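Local coordinates for protein ATP-citrate lyase beta-subunit (Chlorobium limicola, PDB 6HXJ) that probably takes part in the cleavage of citrate, converting citrate, CoA and ATP into oxaloacetate, acetyl-CoA, ADP and phosphate, at residues A103-S108 with N190-R195; I120-G125 with A158-E163; G162-R167 with M199-L204. All blocks are in the same frame, centred on the assembly; numbering follows the deposited sequence.

How the interactions relate
Within the ATP-grasp domain, of the strands involved, 104-112 comes first and is followed by 115-121, whose end carries the first segment of interaction 2. That contact closes a loop that runs through strand 136-141 and helix 148-158, joining 120-125 to the linker before helix 163-181. Interaction 3 shares Gly162 and Glu163 with interaction 2 and closes a loop through the rest of helix 163-181 and strand 184-195, from the start of that helix to strand 200-210. Strand 184-195 pairs with 104-112 in interaction 1, whose loop encloses interaction 2, whereas interactions 1 and 3 cross. Together they tie four neighbouring strands of one antiparallel sheet to the helices packed on it, with Phe105 and Phe160 meeting edge-to-face.

Interaction 1 (A103-S108 with N190-R195); sequences AEFYVS and NPLVIR
Phe105 and Leu192 form the hydrogen-bonded pair of an antiparallel strand ladder, built by the two central strands of the six-stranded sheet in the ATP-grasp domain. Leu192 N reaches Phe105 O at 2.8 Å in a nearly straight bond (169° at the hydrogen), while the return bond from Phe105 N to Leu192 O is bent and weak. Farther along, Ile194 N donates to Ala103 O at 3.1 Å, and Glu104 and Val193 make the intervening non-hydrogen-bonded pair.

Side chains meet on both faces of the ladder. On one, Phe105 CZ packs 3.5 Å from Ile194 CG2, and Leu192 CD2 touches Val107 CG2 at 3.9 Å; Phe201 of the next strand adjoins both Phe105 and Ile194. On the other, the aliphatic part of Glu104 runs alongside Pro191, CB to CB 3.5 Å, next to Val193 CG1. A cis peptide precedes Pro191 where the chain turns a corner at Asn190.

At that corner Asn190 ND2 is bonded to Gly125 O, and the Asn190 amide stands 84° from the Tyr106 ring. With its CG anti to the backbone N (chi1 174°), Tyr106 presents a ring edge to this residue, and its OH is hydrogen-bonded to Ser108 OG at 3.0 Å. Replacing Tyr106 with an alanine would probably deprive Ser108 OG of this hydroxyl partner and open a gap beside Asn190. In the ring plane, Tyr106 CD1 meets Asn190 CB at 3.5 Å.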
ATOM      1  N   ALA A 103      53.750  57.707 -39.485  1.00137.11           N
ATOM      2  CA  ALA A 103      52.719  57.565 -40.513  1.00135.00           C
ATOM      3  C   ALA A 103      51.398  56.972 -39.979  1.00135.37           C
ATOM      4  O   ALA A 103      51.393  56.266 -38.967  1.00134.19           O
ATOM      5  CB  ALA A 103      53.254  56.739 -41.676  1.00136.51           C
ATOM      6  N   GLU A 104      50.281  57.277 -40.673  1.00129.58           N
ATOM      7  CA  GLU A 104      48.921  56.824 -40.349  1.00126.03           C
ATOM      8  C   GLU A 104      48.306  56.045 -41.514  1.00127.27           C
ATOM      9  O   GLU A 104      48.496  56.426 -42.676  1.00128.47           O
ATOM     10  CB  GLU A 104      48.027  58.018 -39.997  1.00126.99           C
ATOM     11  CG  GLU A 104      48.556  58.867 -38.848  1.00138.76           C
ATOM     12  CD  GLU A 104      47.728  60.063 -38.407  1.00163.31           C
ATOM     13  OE1 GLU A 104      47.045  60.679 -39.261  1.00157.36           O
ATOM     14  OE2 GLU A 104      47.812  60.423 -37.210  1.00158.78           O
ATOM     15  N   PHE A 105      47.564  54.962 -41.202  1.00119.02           N
ATOM     16  CA  PHE A 105      46.934  54.116 -42.198  1.00116.64           C
ATOM     17  C   PHE A 105      45.478  53.846 -41.816  1.00116.94           C
ATOM     18  O   PHE A 105      45.068  54.022 -40.659  1.00115.57           O
ATOM     19  CB  PHE A 105      47.685  52.774 -42.331  1.00118.20           C
ATOM     20  CG  PHE A 105      49.183  52.792 -42.440  1.00122.45           C
ATOM     21  CD1 PHE A 105      49.823  53.589 -43.389  1.00128.99           C
ATOM     22  CD2 PHE A 105      49.960  51.948 -41.658  1.00124.78           C
ATOM     23  CE1 PHE A 105      51.220  53.615 -43.486  1.00131.96           C
ATOM     24  CE2 PHE A 105      51.353  51.944 -41.777  1.00130.56           C
ATOM     25  CZ  PHE A 105      51.975  52.779 -42.693  1.00131.04           C
ATOM     26  N   TYR A 106      44.699  53.382 -42.792  1.00110.26           N
ATOM     27  CA  TYR A 106      43.313  53.010 -42.566  1.00106.26           C
ATOM     28  C   TYR A 106      43.119  51.528 -42.847  1.00106.84           C
ATOM     29  O   TYR A 106      43.630  51.011 -43.840  1.00107.44           O
ATOM     30  CB  TYR A 106      42.379  53.874 -43.433  1.00107.42           C
ATOM     31  CG  TYR A 106      40.919  53.483 -43.389  1.00106.93           C
ATOM     32  CD1 TYR A 106      40.131  53.782 -42.285  1.00108.23           C
ATOM     33  CD2 TYR A 106      40.310  52.860 -44.475  1.00107.25           C
ATOM     34  CE1 TYR A 106      38.782  53.432 -42.242  1.00108.72           C
ATOM     35  CE2 TYR A 106      38.962  52.493 -44.441  1.00106.40           C
ATOM     36  CZ  TYR A 106      38.198  52.788 -43.323  1.00113.59           C
ATOM     37  OH  TYR A 106      36.861  52.460 -43.287  1.00113.12           O
ATOM     38  N   VAL A 107      42.443  50.850 -41.915  1.00100.15           N
ATOM     39  CA  VAL A 107      42.060  49.437 -41.981  1.00 97.01           C
ATOM     40  C   VAL A 107      40.630  49.337 -41.489  1.00 96.04           C
ATOM     41  O   VAL A 107      40.291  49.911 -40.466  1.00 95.06           O
ATOM     42  CB  VAL A 107      42.936  48.434 -41.171  1.00100.41           C
ATOM     43  CG1 VAL A 107      42.343  47.033 -41.239  1.00 99.07           C
ATOM     44  CG2 VAL A 107      44.393  48.431 -41.608  1.00102.61           C
ATOM     45  N   SER A 108      39.799  48.603 -42.202  1.00 89.53           N
ATOM     46  CA  SER A 108      38.439  48.314 -41.800  1.00 86.74           C
ATOM     47  C   SER A 108      38.012  47.037 -42.455  1.00 89.15           C
ATOM     48  O   SER A 108      38.347  46.781 -43.615  1.00 90.17           O
ATOM     49  CB  SER A 108      37.473  49.438 -42.162  1.00 91.60           C
ATOM     50  OG  SER A 108      37.226  49.501 -43.556  1.00105.67           O
ATOM     51  N   ASN A 190      41.328  53.738 -37.652  1.00102.72           N
ATOM     52  CA  ASN A 190      41.781  54.926 -38.343  1.00105.69           C
ATOM     53  C   ASN A 190      42.150  55.949 -37.302  1.00113.51           C
ATOM     54  O   ASN A 190      41.260  56.518 -36.673  1.00114.48           O
ATOM     55  CB  ASN A 190      40.731  55.480 -39.325  1.00105.18           C
ATOM     56  CG  ASN A 190      41.271  56.557 -40.230  1.00127.44           C
ATOM     57  OD1 ASN A 190      42.312  56.400 -40.893  1.00122.82           O
ATOM     58  ND2 ASN A 190      40.562  57.672 -40.284  1.00118.40           N
ATOM     59  N   PRO A 191      43.459  56.138 -37.054  1.00111.57           N
ATOM     60  CA  PRO A 191      44.577  55.522 -37.771  1.00110.98           C
ATOM     61  C   PRO A 191      45.218  54.303 -37.136  1.00111.28           C
ATOM     62  O   PRO A 191      45.178  54.105 -35.917  1.00110.51           O
ATOM     63  CB  PRO A 191      45.593  56.667 -37.841  1.00117.13           C
ATOM     64  CG  PRO A 191      45.370  57.455 -36.564  1.00123.84           C
ATOM     65  CD  PRO A 191      43.940  57.158 -36.100  1.00116.78           C
ATOM     66  N   LEU A 192      45.831  53.501 -38.003  1.00106.11           N
ATOM     67  CA  LEU A 192      46.705  52.398 -37.646  1.00105.79           C
ATOM     68  C   LEU A 192      48.082  53.067 -37.869  1.00114.33           C
ATOM     69  O   LEU A 192      48.500  53.322 -39.010  1.00115.35           O
ATOM     70  CB  LEU A 192      46.501  51.145 -38.541  1.00102.94           C
ATOM     71  CG  LEU A 192      47.571  50.033 -38.367  1.00108.01           C
ATOM     72  CD1 LEU A 192      47.393  49.276 -37.061  1.00107.46           C
ATOM     73  CD2 LEU A 192      47.647  49.114 -39.570  1.00107.90           C
ATOM     74  N   VAL A 193      48.712  53.466 -36.772  1.00113.15           N
ATOM     75  CA  VAL A 193      49.964  54.199 -36.851  1.00117.08           C
ATOM     76  C   VAL A 193      51.185  53.285 -36.799  1.00124.08           C
ATOM     77  O   VAL A 193      51.128  52.186 -36.242  1.00121.54           O
ATOM     78  CB  VAL A 193      50.048  55.350 -35.811  1.00123.27           C
ATOM     79  CG1 VAL A 193      48.873  56.311 -35.961  1.00121.55           C
ATOM     80  CG2 VAL A 193      50.151  54.821 -34.384  1.00123.57           C
ATOM     81  N   ILE A 194      52.284  53.764 -37.403  1.00125.42           N
ATOM     82  CA  ILE A 194      53.591  53.110 -37.429  1.00128.62           C
ATOM     83  C   ILE A 194      54.656  54.052 -36.862  1.00140.74           C
ATOM     84  O   ILE A 194      54.702  55.237 -37.216  1.00142.11           O
ATOM     85  CB  ILE A 194      53.978  52.561 -38.848  1.00130.91           C
ATOM     86  CG1 ILE A 194      55.381  51.900 -38.896  1.00134.24           C
ATOM     87  CG2 ILE A 194      53.923  53.655 -39.908  1.00132.77           C
ATOM     88  CD1 ILE A 194      55.584  50.679 -38.152  1.00136.93           C
ATOM     89  N   ARG A 195      55.509  53.503 -35.986  1.00142.40           N
ATOM     90  CA  ARG A 195      56.657  54.191 -35.409  1.00148.86           C
ATOM     91  C   ARG A 195      57.885  53.530 -36.046  1.00158.13           C
ATOM     92  O   ARG A 195      58.425  52.547 -35.528  1.00159.13           O
ATOM     93  CB  ARG A 195      56.641  54.076 -33.878  1.00150.57           C
ATOM     94  CG  ARG A 195      57.746  54.884 -33.173  1.00163.02           C
ATOM     95  CD  ARG A 195      57.468  55.093 -31.691  1.00167.77           C
ATOM     96  NE  ARG A 195      57.709  53.889 -30.887  1.00166.94           N
ATOM     97  CZ  ARG A 195      57.499  53.806 -29.575  1.00168.95           C
ATOM     98  NH1 ARG A 195      57.747  52.673 -28.929  1.00147.86           N
ATOM     99  NH2 ARG A 195      57.043  54.854 -28.900  1.00150.90           N
TER

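Interaction 2 (I120-G125 with A158-E163); sequences ISKHGG and AGFEGE
The Lys122 and Phe160 side chains run antiparallel to one another, the lysine over the ring, where the end of strand 115-121 meets the linker joining helices 148-158 and 163-181, on the side of the antiparallel sheet of the ATP-grasp domain where the helices pack. The lysine lays its aliphatic chain over one face of the ring: CG stands 3.9 Å from the Phe160 centroid in a CH-pi contact, displaced toward the rim, and its closest ring atom is CZ. The ring edge is turned to the strand backbone, with Ser121 O near the ring plane. Phe105 of the neighbouring strand meets Phe160 edge-to-face, while Val168 and Ala165 of helix 163-181 also touch it, so the aromatic ring is set between sheet and helices.

Beyond CG the Lys122 chain is extended, which carries NZ past the ring to two acceptors. It donates to Gly159 O at 2.8 Å, approaching from above the carbonyl plane, 53° out of it. It also forms a salt bridge with Glu161 OE2 at 3.2 Å, nearly along the C-O axis of that oxygen, and the two side chains cross at about a right angle. One ammonium group thus serves both oxygens.

Gly159 leaves the helix with positive phi (136°). At these backbone angles a CB would be jammed against the carbonyl O of Ala158, which by itself favours glycine; it would also press against Lys122 CD, so the bare backbone has the second effect of letting the lysine pass closely. On the strand side, Ile120 CG1 lies 4.2 Å from Phe160 CE1, oblique to the ring, and its CG2 methyl packs against Ala158 CB at 4.2 Å.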
ATOM      1  N   ILE A 120      41.750  48.774 -47.228  1.00108.64           N
ATOM      2  CA  ILE A 120      43.060  49.215 -46.765  1.00110.97           C
ATOM      3  C   ILE A 120      43.498  50.517 -47.453  1.00117.28           C
ATOM      4  O   ILE A 120      43.304  50.690 -48.649  1.00117.56           O
ATOM      5  CB  ILE A 120      44.120  48.072 -46.875  1.00114.86           C
ATOM      6  CG1 ILE A 120      45.377  48.389 -46.042  1.00117.33           C
ATOM      7  CG2 ILE A 120      44.469  47.690 -48.339  1.00116.96           C
ATOM      8  CD1 ILE A 120      46.245  47.240 -45.841  1.00128.27           C
ATOM      9  N   SER A 121      44.103  51.421 -46.695  1.00116.31           N
ATOM     10  CA  SER A 121      44.630  52.660 -47.266  1.00119.85           C
ATOM     11  C   SER A 121      45.934  53.052 -46.609  1.00126.23           C
ATOM     12  O   SER A 121      46.127  52.825 -45.416  1.00124.13           O
ATOM     13  CB  SER A 121      43.626  53.801 -47.144  1.00124.04           C
ATOM     14  OG  SER A 121      43.996  54.867 -48.000  1.00136.98           O
ATOM     15  N   LYS A 122      46.827  53.649 -47.389  1.00127.82           N
ATOM     16  CA  LYS A 122      48.111  54.152 -46.894  1.00130.26           C
ATOM     17  C   LYS A 122      47.910  55.562 -46.327  1.00136.60           C
ATOM     18  O   LYS A 122      48.721  56.020 -45.526  1.00136.89           O
ATOM     19  CB  LYS A 122      49.142  54.163 -48.028  1.00135.48           C
ATOM     20  CG  LYS A 122      50.541  53.760 -47.592  1.00146.28           C
ATOM     21  CD  LYS A 122      51.505  53.692 -48.774  1.00155.77           C
ATOM     22  CE  LYS A 122      52.939  53.600 -48.315  1.00161.66           C
ATOM     23  NZ  LYS A 122      53.887  53.959 -49.402  1.00169.83           N
ATOM     24  N   HIS A 123      46.822  56.232 -46.758  1.00134.73           N
ATOM     25  CA  HIS A 123      46.421  57.573 -46.343  1.00135.92           C
ATOM     26  C   HIS A 123      45.457  57.515 -45.180  1.00138.09           C
ATOM     27  O   HIS A 123      44.252  57.702 -45.353  1.00136.78           O
ATOM     28  CB  HIS A 123      45.791  58.343 -47.511  1.00138.72           C
ATOM     29  CG  HIS A 123      46.758  58.646 -48.601  1.00145.31           C
ATOM     30  ND1 HIS A 123      47.806  59.531 -48.412  1.00149.09           N
ATOM     31  CD2 HIS A 123      46.806  58.171 -49.866  1.00148.51           C
ATOM     32  CE1 HIS A 123      48.455  59.563 -49.564  1.00151.36           C
ATOM     33  NE2 HIS A 123      47.888  58.761 -50.468  1.00151.47           N
ATOM     34  N   GLY A 124      45.992  57.292 -43.993  1.00134.86           N
ATOM     35  CA  GLY A 124      45.199  57.215 -42.777  1.00133.08           C
ATOM     36  C   GLY A 124      45.055  58.530 -42.054  1.00138.87           C
ATOM     37  O   GLY A 124      45.808  59.472 -42.292  1.00140.51           O
ATOM     38  N   GLY A 125      44.089  58.571 -41.163  1.00135.60           N
ATOM     39  CA  GLY A 125      43.782  59.775 -40.404  1.00136.73           C
ATOM     40  C   GLY A 125      42.596  60.517 -40.979  1.00143.59           C
ATOM     41  O   GLY A 125      41.699  59.896 -41.546  1.00142.24           O
ATOM     42  N   ALA A 158      48.188  48.727 -52.380  1.00120.83           N
ATOM     43  CA  ALA A 158      47.895  50.016 -51.767  1.00119.91           C
ATOM     44  C   ALA A 158      49.070  50.983 -51.886  1.00127.36           C
ATOM     45  O   ALA A 158      48.847  52.173 -52.104  1.00128.71           O
ATOM     46  CB  ALA A 158      47.485  49.833 -50.314  1.00116.78           C
ATOM     47  N   GLY A 159      50.293  50.464 -51.786  1.00125.27           N
ATOM     48  CA  GLY A 159      51.516  51.250 -51.874  1.00128.96           C
ATOM     49  C   GLY A 159      52.541  50.878 -50.823  1.00133.50           C
ATOM     50  O   GLY A 159      53.581  51.526 -50.723  1.00136.69           O
ATOM     51  N   PHE A 160      52.270  49.816 -50.038  1.00127.55           N
ATOM     52  CA  PHE A 160      53.170  49.336 -48.980  1.00128.27           C
ATOM     53  C   PHE A 160      54.367  48.570 -49.550  1.00136.45           C
ATOM     54  O   PHE A 160      54.196  47.686 -50.386  1.00137.06           O
ATOM     55  CB  PHE A 160      52.404  48.498 -47.943  1.00125.83           C
ATOM     56  CG  PHE A 160      51.372  49.298 -47.184  1.00124.33           C
ATOM     57  CD1 PHE A 160      50.060  49.384 -47.637  1.00124.50           C
ATOM     58  CD2 PHE A 160      51.717  49.987 -46.029  1.00126.42           C
ATOM     59  CE1 PHE A 160      49.114  50.148 -46.953  1.00122.92           C
ATOM     60  CE2 PHE A 160      50.769  50.744 -45.345  1.00126.84           C
ATOM     61  CZ  PHE A 160      49.474  50.820 -45.809  1.00122.23           C
ATOM     62  N   GLU A 161      55.570  48.928 -49.116  1.00135.82           N
ATOM     63  CA  GLU A 161      56.799  48.326 -49.617  1.00139.60           C
ATOM     64  C   GLU A 161      57.544  47.412 -48.661  1.00143.86           C
ATOM     65  O   GLU A 161      57.714  47.747 -47.487  1.00141.90           O
ATOM     66  CB  GLU A 161      57.807  49.420 -49.979  1.00145.47           C
ATOM     67  CG  GLU A 161      57.301  50.369 -51.049  1.00155.08           C
ATOM     68  CD  GLU A 161      57.503  51.845 -50.755  1.00175.11           C
ATOM     69  OE1 GLU A 161      58.667  52.307 -50.804  1.00170.74           O
ATOM     70  OE2 GLU A 161      56.494  52.548 -50.515  1.00163.95           O
ATOM     71  N   GLY A 162      57.977  46.265 -49.194  1.00142.73           N
ATOM     72  CA  GLY A 162      58.773  45.231 -48.530  1.00144.15           C
ATOM     73  C   GLY A 162      58.350  44.824 -47.129  1.00144.73           C
ATOM     74  O   GLY A 162      57.270  44.247 -46.954  1.00141.09           O
ATOM     75  N   GLU A 163      59.203  45.153 -46.125  1.00142.56           N
ATOM     76  CA  GLU A 163      59.043  44.865 -44.695  1.00140.52           C
ATOM     77  C   GLU A 163      57.738  45.333 -44.078  1.00140.17           C
ATOM     78  O   GLU A 163      57.217  44.630 -43.214  1.00137.87           O
ATOM     79  CB  GLU A 163      60.218  45.414 -43.880  1.00146.00           C
ATOM     80  CG  GLU A 163      61.148  44.334 -43.341  1.00161.49           C
ATOM     81  CD  GLU A 163      62.587  44.740 -43.045  1.00184.39           C
ATOM     82  OE1 GLU A 163      62.796  45.822 -42.449  1.00189.74           O
ATOM     83  OE2 GLU A 163      63.504  43.946 -43.364  1.00164.70           O
TER

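Interaction 3 (G162-R167 with M199-L204); sequences GEIAER and MRFAAL
Met199 lies over the guanidinium of Arg167, its CB 3.5 Å above the centre of that flat group. The thioether is folded, with bends at chi2 (-73°) and chi3, and this curl returns CE to the helix. There it sits 3.4 Å from Arg167 NE and also meets Glu163 CB and Ile164 CG1. One methyl thus touches three side chains of the first helical turns, all through van der Waals contact.

Arg167 is extended from CG to NE and runs obliquely by Phe201. Its CD lies at the ring edge, in plane, its CB is 3.6 Å from Phe201 CE1, and the guanidinium and ring planes are only 21° apart. Ile164 approaches the same edge: CG2, the branch opposite the backbone N across the CA-CB bond, meets Phe201 CZ at 3.7 Å.

Met199 occupies a G1 beta bulge, facing Arg195 together with Arg200, where strand 184-195 turns into strand 200-210. The contact joins the start of helix 163-181 to this hairpin at the surface, and farther along the helix, Phe201 also touches Val168 and Ile171.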
ATOM      1  N   GLY A 162      57.977  46.265 -49.194  1.00142.73           N
ATOM      2  CA  GLY A 162      58.773  45.231 -48.530  1.00144.15           C
ATOM      3  C   GLY A 162      58.350  44.824 -47.129  1.00144.73           C
ATOM      4  O   GLY A 162      57.270  44.247 -46.954  1.00141.09           O
ATOM      5  N   GLU A 163      59.203  45.153 -46.125  1.00142.56           N
ATOM      6  CA  GLU A 163      59.043  44.865 -44.695  1.00140.52           C
ATOM      7  C   GLU A 163      57.738  45.333 -44.078  1.00140.17           C
ATOM      8  O   GLU A 163      57.217  44.630 -43.214  1.00137.87           O
ATOM      9  CB  GLU A 163      60.218  45.414 -43.880  1.00146.00           C
ATOM     10  CG  GLU A 163      61.148  44.334 -43.341  1.00161.49           C
ATOM     11  CD  GLU A 163      62.587  44.740 -43.045  1.00184.39           C
ATOM     12  OE1 GLU A 163      62.796  45.822 -42.449  1.00189.74           O
ATOM     13  OE2 GLU A 163      63.504  43.946 -43.364  1.00164.70           O
ATOM     14  N   ILE A 164      57.200  46.490 -44.474  1.00134.81           N
ATOM     15  CA  ILE A 164      55.954  46.964 -43.858  1.00129.65           C
ATOM     16  C   ILE A 164      54.740  46.229 -44.427  1.00128.65           C
ATOM     17  O   ILE A 164      53.766  46.018 -43.721  1.00124.80           O
ATOM     18  CB  ILE A 164      55.845  48.506 -44.063  1.00133.41           C
ATOM     19  CG1 ILE A 164      57.194  49.213 -43.901  1.00138.91           C
ATOM     20  CG2 ILE A 164      54.784  49.145 -43.173  1.00131.68           C
ATOM     21  CD1 ILE A 164      57.680  49.875 -45.145  1.00149.44           C
ATOM     22  N   ALA A 165      54.791  45.896 -45.723  1.00124.47           N
ATOM     23  CA  ALA A 165      53.697  45.240 -46.426  1.00120.19           C
ATOM     24  C   ALA A 165      53.374  43.951 -45.748  1.00122.19           C
ATOM     25  O   ALA A 165      52.215  43.717 -45.427  1.00118.79           O
ATOM     26  CB  ALA A 165      54.075  44.993 -47.868  1.00123.37           C
ATOM     27  N   GLU A 166      54.401  43.139 -45.476  1.00121.36           N
ATOM     28  CA  GLU A 166      54.247  41.878 -44.767  1.00120.67           C
ATOM     29  C   GLU A 166      53.645  42.164 -43.409  1.00121.95           C
ATOM     30  O   GLU A 166      52.650  41.551 -43.047  1.00119.31           O
ATOM     31  CB  GLU A 166      55.605  41.190 -44.609  1.00126.99           C
ATOM     32  CG  GLU A 166      56.303  40.903 -45.928  1.00143.91           C
ATOM     33  CD  GLU A 166      57.690  40.302 -45.817  1.00175.10           C
ATOM     34  OE1 GLU A 166      57.819  39.227 -45.187  1.00168.64           O
ATOM     35  OE2 GLU A 166      58.640  40.884 -46.390  1.00178.69           O
ATOM     36  N   ARG A 167      54.222  43.135 -42.687  1.00119.46           N
ATOM     37  CA  ARG A 167      53.774  43.566 -41.371  1.00117.43           C
ATOM     38  C   ARG A 167      52.319  43.966 -41.387  1.00115.77           C
ATOM     39  O   ARG A 167      51.563  43.512 -40.535  1.00113.13           O
ATOM     40  CB  ARG A 167      54.639  44.722 -40.867  1.00121.93           C
ATOM     41  CG  ARG A 167      55.936  44.267 -40.234  1.00136.68           C
ATOM     42  CD  ARG A 167      56.746  45.445 -39.751  1.00157.11           C
ATOM     43  NE  ARG A 167      58.140  45.074 -39.487  1.00177.90           N
ATOM     44  CZ  ARG A 167      58.628  44.755 -38.290  1.00196.52           C
ATOM     45  NH1 ARG A 167      59.909  44.444 -38.152  1.00187.44           N
ATOM     46  NH2 ARG A 167      57.841  44.759 -37.220  1.00183.16           N
ATOM     47  N   MET A 199      59.780  50.041 -35.710  1.00166.49           N
ATOM     48  CA  MET A 199      58.768  49.298 -36.485  1.00161.78           C
ATOM     49  C   MET A 199      57.529  48.911 -35.662  1.00160.27           C
ATOM     50  O   MET A 199      56.783  48.015 -36.066  1.00156.53           O
ATOM     51  CB  MET A 199      59.352  48.072 -37.225  1.00165.56           C
ATOM     52  CG  MET A 199      60.118  48.428 -38.482  1.00172.73           C
ATOM     53  SD  MET A 199      59.055  48.952 -39.855  1.00173.94           S
ATOM     54  CE  MET A 199      59.523  47.768 -41.101  1.00169.90           C
ATOM     55  N   ARG A 200      57.277  49.617 -34.556  1.00156.13           N
ATOM     56  CA  ARG A 200      56.107  49.333 -33.726  1.00151.63           C
ATOM     57  C   ARG A 200      54.815  49.967 -34.260  1.00147.64           C
ATOM     58  O   ARG A 200      54.769  51.175 -34.505  1.00147.82           O
ATOM     59  CB  ARG A 200      56.345  49.722 -32.259  1.00155.65           C
ATOM     60  CG  ARG A 200      56.515  48.525 -31.328  1.00167.79           C
ATOM     61  CD  ARG A 200      56.753  48.977 -29.903  1.00184.19           C
ATOM     62  NE  ARG A 200      57.756  48.155 -29.223  1.00199.27           N
ATOM     63  CZ  ARG A 200      58.544  48.586 -28.240  1.00219.37           C
ATOM     64  NH1 ARG A 200      58.461  49.842 -27.815  1.00207.72           N
ATOM     65  NH2 ARG A 200      59.425  47.768 -27.681  1.00211.81           N
ATOM     66  N   PHE A 201      53.757  49.148 -34.393  1.00137.40           N
ATOM     67  CA  PHE A 201      52.436  49.549 -34.858  1.00132.26           C
ATOM     68  C   PHE A 201      51.474  49.728 -33.669  1.00136.06           C
ATOM     69  O   PHE A 201      51.669  49.114 -32.615  1.00137.50           O
ATOM     70  CB  PHE A 201      51.877  48.479 -35.797  1.00130.01           C
ATOM     71  CG  PHE A 201      52.387  48.450 -37.219  1.00131.10           C
ATOM     72  CD1 PHE A 201      53.517  47.716 -37.552  1.00136.00           C
ATOM     73  CD2 PHE A 201      51.679  49.074 -38.242  1.00130.32           C
ATOM     74  CE1 PHE A 201      53.958  47.646 -38.875  1.00137.12           C
ATOM     75  CE2 PHE A 201      52.124  49.006 -39.566  1.00133.20           C
ATOM     76  CZ  PHE A 201      53.263  48.297 -39.871  1.00133.83           C
ATOM     77  N   ALA A 202      50.436  50.561 -33.846  1.00130.24           N
ATOM     78  CA  ALA A 202      49.389  50.810 -32.851  1.00128.36           C
ATOM     79  C   ALA A 202      48.089  51.224 -33.521  1.00129.07           C
ATOM     80  O   ALA A 202      48.077  52.083 -34.402  1.00128.08           O
ATOM     81  CB  ALA A 202      49.814  51.882 -31.853  1.00132.74           C
ATOM     82  N   ALA A 203      46.986  50.616 -33.076  1.00124.27           N
ATOM     83  CA  ALA A 203      45.630  50.923 -33.521  1.00121.16           C
ATOM     84  C   ALA A 203      45.170  52.058 -32.631  1.00128.57           C
ATOM     85  O   ALA A 203      44.902  51.832 -31.447  1.00129.32           O
ATOM     86  CB  ALA A 203      44.733  49.715 -33.331  1.00118.50           C
ATOM     87  N   LEU A 204      45.179  53.289 -33.155  1.00127.12           N
ATOM     88  CA  LEU A 204      44.836  54.453 -32.345  1.00129.58           C
ATOM     89  C   LEU A 204      43.328  54.609 -32.087  1.00133.75           C
ATOM     90  O   LEU A 204      42.953  54.719 -30.914  1.00135.27           O
ATOM     91  CB  LEU A 204      45.462  55.727 -32.918  1.00131.99           C
ATOM     92  CG  LEU A 204      46.635  56.323 -32.142  1.00140.16           C
ATOM     93  CD1 LEU A 204      47.706  55.286 -31.801  1.00140.19           C
ATOM     94  CD2 LEU A 204      47.224  57.485 -32.888  1.00144.81           C
TER